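Local coordinates for putative thiosugar synthase (Amycolatopsis orientalis, PDB 4N6F), which probably makes a 2-thiosugar phosphate from a hexose phosphate with sulphur delivered by a carrier protein, and resembles thiazole synthase, at residues R25-Y33 with S212-V221; T79-K90 with I106-D116. All blocks are in the same frame, centred on the assembly; numbering follows the deposited sequence.

Interaction 1 of 2, residues R25-Y33 with S212-V221; sequences RILVGIEQY and SATLVNTALV. With F6R (fructose -6-phosphate), chain F.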
# COMPACT_ATOMS: atom_id res chain seq x y z
N ARG A 25 4.88 -11.64 6.09
CA ARG A 25 5.54 -10.37 5.86
C ARG A 25 5.20 -9.31 6.90
O ARG A 25 5.69 -8.18 6.83
CB ARG A 25 5.14 -9.86 4.48
CG ARG A 25 5.46 -10.84 3.36
CD ARG A 25 6.96 -10.92 3.21
NE ARG A 25 7.36 -11.92 2.23
CZ ARG A 25 8.53 -11.91 1.59
NH1 ARG A 25 9.42 -10.95 1.81
NH2 ARG A 25 8.80 -12.86 0.71
N ILE A 26 4.33 -9.66 7.85
CA ILE A 26 3.99 -8.81 8.98
C ILE A 26 4.43 -9.52 10.25
O ILE A 26 4.02 -10.66 10.50
CB ILE A 26 2.48 -8.55 9.06
CG1 ILE A 26 1.96 -7.81 7.82
CG2 ILE A 26 2.14 -7.75 10.30
CD1 ILE A 26 2.54 -6.42 7.64
N LEU A 27 5.28 -8.86 11.04
CA LEU A 27 5.57 -9.29 12.40
C LEU A 27 4.77 -8.39 13.32
O LEU A 27 4.64 -7.19 13.05
CB LEU A 27 7.06 -9.18 12.71
CG LEU A 27 8.05 -10.04 11.93
CD1 LEU A 27 9.48 -9.64 12.26
CD2 LEU A 27 7.89 -11.49 12.25
N VAL A 28 4.23 -8.94 14.40
CA VAL A 28 3.46 -8.16 15.35
C VAL A 28 4.18 -8.12 16.69
O VAL A 28 4.43 -9.16 17.30
CB VAL A 28 2.05 -8.72 15.55
CG1 VAL A 28 1.27 -7.82 16.49
CG2 VAL A 28 1.32 -8.82 14.22
N GLY A 29 4.51 -6.91 17.13
CA GLY A 29 5.24 -6.71 18.37
C GLY A 29 4.24 -6.72 19.51
O GLY A 29 3.79 -5.67 19.95
N ILE A 30 3.91 -7.93 19.96
CA ILE A 30 2.85 -8.15 20.95
C ILE A 30 3.35 -8.14 22.39
O ILE A 30 2.54 -8.20 23.31
CB ILE A 30 2.17 -9.53 20.75
CG1 ILE A 30 3.19 -10.67 20.85
CG2 ILE A 30 1.42 -9.58 19.42
CD1 ILE A 30 2.57 -12.01 21.13
N GLU A 31 4.67 -8.09 22.60
CA GLU A 31 5.23 -8.46 23.90
C GLU A 31 4.67 -7.66 25.10
O GLU A 31 4.68 -8.16 26.22
CB GLU A 31 6.79 -8.47 23.90
CG GLU A 31 7.50 -7.17 23.51
CD GLU A 31 8.11 -7.24 22.11
OE1 GLU A 31 7.33 -7.29 21.14
OE2 GLU A 31 9.36 -7.23 21.97
N GLN A 32 4.14 -6.46 24.85
CA GLN A 32 3.53 -5.65 25.91
C GLN A 32 2.02 -5.83 26.06
O GLN A 32 1.43 -5.34 27.02
CB GLN A 32 3.84 -4.17 25.66
CG GLN A 32 5.31 -3.83 25.76
CD GLN A 32 5.57 -2.34 25.86
OE1 GLN A 32 4.98 -1.55 25.13
NE2 GLN A 32 6.47 -1.95 26.77
N TYR A 33 1.39 -6.56 25.14
CA TYR A 33 -0.06 -6.79 25.18
C TYR A 33 -0.37 -7.77 26.31
O TYR A 33 0.29 -8.81 26.42
CB TYR A 33 -0.53 -7.42 23.86
CG TYR A 33 -0.33 -6.64 22.56
CD1 TYR A 33 0.61 -5.61 22.44
CD2 TYR A 33 -1.06 -6.98 21.43
CE1 TYR A 33 0.79 -4.94 21.25
CE2 TYR A 33 -0.89 -6.31 20.23
CZ TYR A 33 0.03 -5.29 20.14
OH TYR A 33 0.19 -4.63 18.94
N SER A 212 12.03 -7.04 3.54
CA SER A 212 11.49 -8.41 3.50
C SER A 212 10.24 -8.50 4.35
O SER A 212 9.42 -9.40 4.16
CB SER A 212 12.52 -9.41 4.01
OG SER A 212 13.64 -9.45 3.15
N ALA A 213 10.11 -7.59 5.32
CA ALA A 213 8.97 -7.58 6.22
C ALA A 213 8.89 -6.27 6.98
O ALA A 213 9.80 -5.41 6.92
CB ALA A 213 9.06 -8.75 7.20
N THR A 214 7.78 -6.13 7.71
CA THR A 214 7.52 -4.98 8.55
C THR A 214 7.07 -5.46 9.92
O THR A 214 6.30 -6.42 10.01
CB THR A 214 6.41 -4.12 7.93
OG1 THR A 214 6.78 -3.77 6.60
CG2 THR A 214 6.20 -2.85 8.72
N LEU A 215 7.54 -4.81 10.97
CA LEU A 215 7.07 -5.11 12.31
C LEU A 215 6.18 -3.97 12.75
O LEU A 215 6.58 -2.80 12.70
CB LEU A 215 8.22 -5.30 13.29
CG LEU A 215 7.79 -5.84 14.67
CD1 LEU A 215 8.88 -6.72 15.28
CD2 LEU A 215 7.41 -4.74 15.64
N VAL A 216 4.98 -4.30 13.14
CA VAL A 216 4.02 -3.35 13.59
C VAL A 216 3.56 -3.65 15.00
O VAL A 216 3.56 -4.76 15.41
CB VAL A 216 2.82 -3.25 12.65
CG1 VAL A 216 3.29 -2.90 11.27
CG2 VAL A 216 2.03 -4.52 12.62
N ASN A 217 3.27 -2.60 15.74
CA ASN A 217 2.74 -2.65 17.08
C ASN A 217 1.68 -1.59 17.37
O ASN A 217 0.53 -1.87 17.38
CB ASN A 217 3.88 -2.55 18.08
CG ASN A 217 3.41 -2.53 19.52
OD1 ASN A 217 2.26 -2.66 19.78
ND2 ASN A 217 4.31 -2.37 20.42
N THR A 218 2.09 -0.34 17.52
CA THR A 218 1.21 0.74 17.88
C THR A 218 0.08 1.00 16.88
O THR A 218 -0.98 1.31 17.26
CB THR A 218 2.00 2.05 18.10
OG1 THR A 218 2.88 1.89 19.18
CG2 THR A 218 1.10 3.17 18.42
N ALA A 219 0.34 0.87 15.59
CA ALA A 219 -0.69 1.06 14.56
C ALA A 219 -1.93 0.18 14.71
O ALA A 219 -3.04 0.58 14.33
CB ALA A 219 -0.09 0.84 13.18
N LEU A 220 -1.73 -1.04 15.22
CA LEU A 220 -2.82 -1.97 15.50
C LEU A 220 -3.52 -1.61 16.80
O LEU A 220 -4.74 -1.51 16.84
CB LEU A 220 -2.29 -3.41 15.58
CG LEU A 220 -1.52 -3.89 14.35
CD1 LEU A 220 -1.10 -5.35 14.51
CD2 LEU A 220 -2.37 -3.72 13.10
N VAL A 221 -2.74 -1.44 17.85
CA VAL A 221 -3.26 -1.11 19.18
C VAL A 221 -4.11 0.15 19.17
O VAL A 221 -5.12 0.21 19.88
CB VAL A 221 -2.11 -0.94 20.20
CG1 VAL A 221 -2.60 -0.36 21.52
CG2 VAL A 221 -1.44 -2.27 20.45
C1 F6R F . 10.57 -4.61 19.89
C2 F6R F . 9.12 -4.22 19.93
C3 F6R F . 8.66 -2.79 20.00
C4 F6R F . 8.81 -2.17 18.61
C5 F6R F . 8.01 -0.87 18.48
C6 F6R F . 7.71 -0.56 17.03
O2 F6R F . 8.26 -5.10 19.85
O3 F6R F . 9.36 -1.99 20.96
O4 F6R F . 10.20 -1.90 18.35
O5 F6R F . 6.78 -0.94 19.19
O6 F6R F . 7.12 0.73 16.96
P F6R F . 5.55 0.97 16.80
O1P F6R F . 5.01 0.68 18.17
O2P F6R F . 5.06 0.01 15.75
O3P F6R F . 5.52 2.40 16.33
O HOH W 1 5.60 -5.94 5.27

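Interaction 2 of 2, residues T79-K90 with I106-D116; sequences TWIGTTSFARTK and IEILKLDVRGD. With F6R (fructose -6-phosphate), chain F.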
# COMPACT_ATOMS: atom_id res chain seq x y z
N THR A 79 6.85 -19.75 14.69
CA THR A 79 8.22 -19.75 15.20
C THR A 79 8.26 -18.87 16.44
O THR A 79 7.83 -17.70 16.39
CB THR A 79 9.21 -19.22 14.16
OG1 THR A 79 9.19 -20.07 13.01
CG2 THR A 79 10.63 -19.19 14.72
N TRP A 80 8.76 -19.40 17.54
CA TRP A 80 8.84 -18.64 18.79
C TRP A 80 10.18 -17.93 18.87
O TRP A 80 11.22 -18.53 18.65
CB TRP A 80 8.71 -19.57 20.02
CG TRP A 80 7.35 -20.18 20.20
CD1 TRP A 80 6.50 -20.59 19.22
CD2 TRP A 80 6.70 -20.48 21.44
NE1 TRP A 80 5.35 -21.11 19.78
CE2 TRP A 80 5.45 -21.05 21.14
CE3 TRP A 80 7.06 -20.30 22.78
CZ2 TRP A 80 4.56 -21.47 22.13
CZ3 TRP A 80 6.17 -20.72 23.77
CH2 TRP A 80 4.93 -21.29 23.44
N ILE A 81 10.15 -16.64 19.18
CA ILE A 81 11.39 -15.91 19.36
C ILE A 81 11.32 -15.08 20.63
O ILE A 81 10.28 -14.54 20.99
CB ILE A 81 11.73 -15.03 18.12
CG1 ILE A 81 10.84 -13.78 18.01
CG2 ILE A 81 11.62 -15.85 16.84
CD1 ILE A 81 11.43 -12.73 17.10
N GLY A 82 12.45 -14.99 21.32
CA GLY A 82 12.52 -14.19 22.53
C GLY A 82 12.77 -12.74 22.23
O GLY A 82 13.00 -12.35 21.07
N THR A 83 12.75 -11.93 23.27
CA THR A 83 12.97 -10.50 23.15
C THR A 83 13.75 -9.95 24.35
O THR A 83 13.69 -10.51 25.45
CB THR A 83 11.64 -9.75 22.99
OG1 THR A 83 11.89 -8.35 22.96
CG2 THR A 83 10.69 -10.06 24.14
N THR A 84 14.49 -8.86 24.11
CA THR A 84 15.15 -8.11 25.18
C THR A 84 14.58 -6.69 25.31
O THR A 84 15.18 -5.84 25.97
CB THR A 84 16.67 -7.96 24.91
OG1 THR A 84 16.87 -7.11 23.77
CG2 THR A 84 17.33 -9.30 24.67
N SER A 85 13.42 -6.43 24.70
CA SER A 85 12.87 -5.07 24.66
C SER A 85 12.43 -4.52 26.03
O SER A 85 12.25 -3.31 26.18
CB SER A 85 11.70 -4.96 23.67
OG SER A 85 10.57 -5.68 24.11
N PHE A 86 12.26 -5.39 27.02
CA PHE A 86 11.92 -4.94 28.38
C PHE A 86 13.15 -4.51 29.16
O PHE A 86 13.03 -3.73 30.11
CB PHE A 86 11.15 -6.03 29.13
CG PHE A 86 9.73 -6.16 28.68
CD1 PHE A 86 8.77 -5.27 29.13
CD2 PHE A 86 9.36 -7.14 27.77
CE1 PHE A 86 7.45 -5.37 28.70
CE2 PHE A 86 8.05 -7.24 27.34
CZ PHE A 86 7.09 -6.36 27.81
N ALA A 87 14.32 -4.99 28.76
CA ALA A 87 15.58 -4.59 29.38
C ALA A 87 15.96 -3.17 28.94
O ALA A 87 15.76 -2.80 27.78
CB ALA A 87 16.68 -5.57 29.01
N ARG A 88 16.52 -2.40 29.87
CA ARG A 88 16.83 -0.98 29.65
C ARG A 88 18.33 -0.72 29.40
O ARG A 88 18.68 0.27 28.75
CB ARG A 88 16.33 -0.14 30.83
CG ARG A 88 16.22 1.35 30.53
CD ARG A 88 15.60 2.13 31.69
NE ARG A 88 14.14 2.16 31.61
CZ ARG A 88 13.41 3.06 30.95
NH1 ARG A 88 13.99 4.06 30.28
NH2 ARG A 88 12.08 2.98 30.96
N THR A 89 19.20 -1.58 29.92
CA THR A 89 20.64 -1.48 29.67
C THR A 89 21.10 -2.65 28.82
O THR A 89 20.41 -3.66 28.71
CB THR A 89 21.45 -1.53 30.99
OG1 THR A 89 21.16 -2.74 31.70
CG2 THR A 89 21.13 -0.33 31.87
N LYS A 90 22.29 -2.49 28.24
CA LYS A 90 22.96 -3.56 27.50
C LYS A 90 23.15 -4.81 28.35
O LYS A 90 22.87 -5.93 27.90
CB LYS A 90 24.31 -3.07 26.98
CG LYS A 90 25.28 -4.18 26.60
CD LYS A 90 26.41 -3.67 25.71
CE LYS A 90 27.52 -4.71 25.61
NZ LYS A 90 28.66 -4.43 26.52
N ILE A 106 15.24 -21.47 23.68
CA ILE A 106 15.00 -20.61 22.51
C ILE A 106 16.29 -19.86 22.19
O ILE A 106 16.86 -19.18 23.05
CB ILE A 106 13.86 -19.62 22.76
CG1 ILE A 106 12.52 -20.36 22.70
CG2 ILE A 106 13.87 -18.49 21.74
CD1 ILE A 106 11.35 -19.56 23.24
N GLU A 107 16.75 -20.00 20.95
CA GLU A 107 18.01 -19.40 20.50
C GLU A 107 17.83 -18.24 19.52
O GLU A 107 18.81 -17.58 19.17
CB GLU A 107 18.92 -20.49 19.89
CG GLU A 107 19.76 -21.23 20.94
CD GLU A 107 20.31 -22.57 20.46
OE1 GLU A 107 19.53 -23.39 19.91
OE2 GLU A 107 21.52 -22.83 20.66
N ILE A 108 16.61 -17.97 19.08
CA ILE A 108 16.36 -16.84 18.20
C ILE A 108 15.83 -15.66 19.01
O ILE A 108 14.87 -15.81 19.78
CB ILE A 108 15.33 -17.18 17.11
CG1 ILE A 108 15.77 -18.42 16.34
CG2 ILE A 108 15.16 -16.00 16.16
CD1 ILE A 108 14.65 -19.02 15.52
N LEU A 109 16.44 -14.49 18.79
CA LEU A 109 16.27 -13.36 19.68
C LEU A 109 16.00 -12.04 18.97
O LEU A 109 16.78 -11.60 18.10
CB LEU A 109 17.52 -13.20 20.54
CG LEU A 109 17.45 -12.12 21.63
CD1 LEU A 109 16.55 -12.59 22.78
CD2 LEU A 109 18.84 -11.78 22.14
N LYS A 110 14.91 -11.39 19.37
CA LYS A 110 14.62 -10.02 19.00
C LYS A 110 15.44 -9.18 19.94
O LYS A 110 15.13 -9.07 21.12
CB LYS A 110 13.11 -9.78 19.09
CG LYS A 110 12.66 -8.34 18.91
CD LYS A 110 11.14 -8.25 18.98
CE LYS A 110 10.61 -6.83 18.78
NZ LYS A 110 10.75 -6.08 20.03
N LEU A 111 16.54 -8.63 19.44
CA LEU A 111 17.51 -7.94 20.27
C LEU A 111 17.27 -6.45 20.22
O LEU A 111 17.34 -5.83 19.15
CB LEU A 111 18.93 -8.26 19.81
CG LEU A 111 20.07 -7.52 20.51
CD1 LEU A 111 20.13 -7.87 21.99
CD2 LEU A 111 21.38 -7.85 19.83
N ASP A 112 16.99 -5.88 21.39
CA ASP A 112 16.74 -4.46 21.55
C ASP A 112 17.63 -3.92 22.68
O ASP A 112 17.62 -4.45 23.80
CB ASP A 112 15.27 -4.22 21.88
CG ASP A 112 14.37 -4.37 20.67
OD1 ASP A 112 14.50 -3.57 19.73
OD2 ASP A 112 13.50 -5.27 20.65
N VAL A 113 18.42 -2.90 22.35
CA VAL A 113 19.24 -2.17 23.30
C VAL A 113 19.01 -0.69 23.01
O VAL A 113 19.49 -0.17 22.01
CB VAL A 113 20.74 -2.49 23.14
CG1 VAL A 113 21.57 -1.74 24.17
CG2 VAL A 113 20.97 -3.99 23.27
N ARG A 114 18.26 -0.03 23.89
CA ARG A 114 17.81 1.34 23.62
C ARG A 114 18.31 2.37 24.63
O ARG A 114 18.53 2.04 25.80
CB ARG A 114 16.29 1.38 23.58
CG ARG A 114 15.72 0.33 22.67
CD ARG A 114 14.24 0.50 22.44
NE ARG A 114 13.77 -0.47 21.45
CZ ARG A 114 12.52 -0.59 21.03
NH1 ARG A 114 11.57 0.21 21.51
NH2 ARG A 114 12.22 -1.51 20.12
N GLY A 115 18.48 3.60 24.15
CA GLY A 115 18.68 4.75 25.02
C GLY A 115 17.37 5.13 25.69
O GLY A 115 16.30 4.63 25.32
N ASP A 116 17.44 6.02 26.68
CA ASP A 116 16.25 6.41 27.45
C ASP A 116 15.20 7.15 26.60
O ASP A 116 14.03 7.22 26.99
CB ASP A 116 16.63 7.23 28.69
CG ASP A 116 16.86 6.36 29.94
OD1 ASP A 116 17.31 5.20 29.81
OD2 ASP A 116 16.57 6.84 31.06
C1 F6R F . 10.57 -4.61 19.89
C2 F6R F . 9.12 -4.22 19.93
C3 F6R F . 8.66 -2.79 20.00
C4 F6R F . 8.81 -2.17 18.61
C5 F6R F . 8.01 -0.87 18.48
C6 F6R F . 7.71 -0.56 17.03
O2 F6R F . 8.26 -5.10 19.85
O3 F6R F . 9.36 -1.99 20.96
O4 F6R F . 10.20 -1.90 18.35
O5 F6R F . 6.78 -0.94 19.19
O6 F6R F . 7.12 0.73 16.96
P F6R F . 5.55 0.97 16.80
O1P F6R F . 5.01 0.68 18.17
O2P F6R F . 5.06 0.01 15.75
O3P F6R F . 5.52 2.40 16.33

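Interaction 1 of 2, residues R25-Y33 with S212-V221
L27 CB rests against L215 CG at 3.9 Å. Strand 26-28 runs parallel to 213-216, and the main chain closes tightly here: L27 N gives to T214 O at 2.8 Å, L27 O takes V216 N, and G29 N gives to V216 O. G29 has no side chain; a CB there would crowd L215 CD2 and strike sugar O2. On the other face I26 CG2 touches V216 CG2, and V28 meets L220 at about a right angle, with helix 36-46 covering both. Solvent reaches the two ends of this buried middle. At one, partly exposed R25, bent at chi2 (-69°), turns its guanidinium so that NH1 uses a lone pair of S212 O at 2.8 Å, while a water links R25 O with T214 OG1. At the other, V221 is exposed, its CG2 against Y33 CZ at 3.4 Å; N217 OD1 comes at the ring edge and accepts from Y33 OH at 3.0 Å, ring and amide planes 43° apart. This leaves N217 ND2 for sugar O5 at 3.1 Å. T218 OG1 donates to O1P at 2.6 Å. The first and last strands of a TIM barrel meet here, with the phosphate at the start of helix 218-221.

Interaction 2 of 2, residues T79-K90 with I106-D116
K110 lies side by side with T83, pointing the same way off the sheet. Its CB rests 3.2 Å from G82 O and 3.9 Å from I81 CD1. Further out, CG passes T83 OG1 at 4.1 Å, CD keeps alongside that hydroxyl, and CE comes up to the sugar. The chain stays extended until chi4 (-79°) bends NZ over to C1 of the ligand, a single bond of 1.5 Å beside the C2 ketone, consistent with an adduct rearranged from a Schiff base. T83 OG1 itself accepts from S85 N in an ST turn and is hydrogen-bonded to E31. All this hangs on a beta-alpha-beta crossover: strand 79-83, helix 90-104, then parallel strand 108-111, with I81 CG2 packed on I108 CG2 further back. Past the strands, T84 OG1 accepts D112 N at 2.7 Å, tying the two loops together. R114 NH2 bridges the sugar's O4, at 2.7 Å, and D112 OD1, which it meets from above the carboxylate plane at 3.1 Å; R162 also pairs with D112. A leucine in place of R114 would probably leave O4 without this donor and D112 with one cation fewer. At the surface R88 NH1 and D116 OD1, both poorly ordered, make a long 3.5 Å salt bridge.

Overall arrangement
Both interactions are parallel strand pairs of one barrel. Interaction 1 joins strands distant in sequence and is mostly buried; interaction 2 joins consecutive strands through a crossover helix and runs out to poorly ordered charged side chains at its edge. Each puts loops past its strand ends on the same sugar phosphate, but the chemistry divides: 212-221 holds the phosphate with backbone N-H groups and a hydroxyl, whereas 106-116 supplies the covalent lysine and the arginine for the sugar hydroxyls. E31 joins the two directly: its OE2 lies 2.6 Å from K110 NZ, a weak hydrogen bond to the nitrogen that carries the sugar, and probably hydrogen-bonds S85 OG, while F86 packs on Q32 nearby.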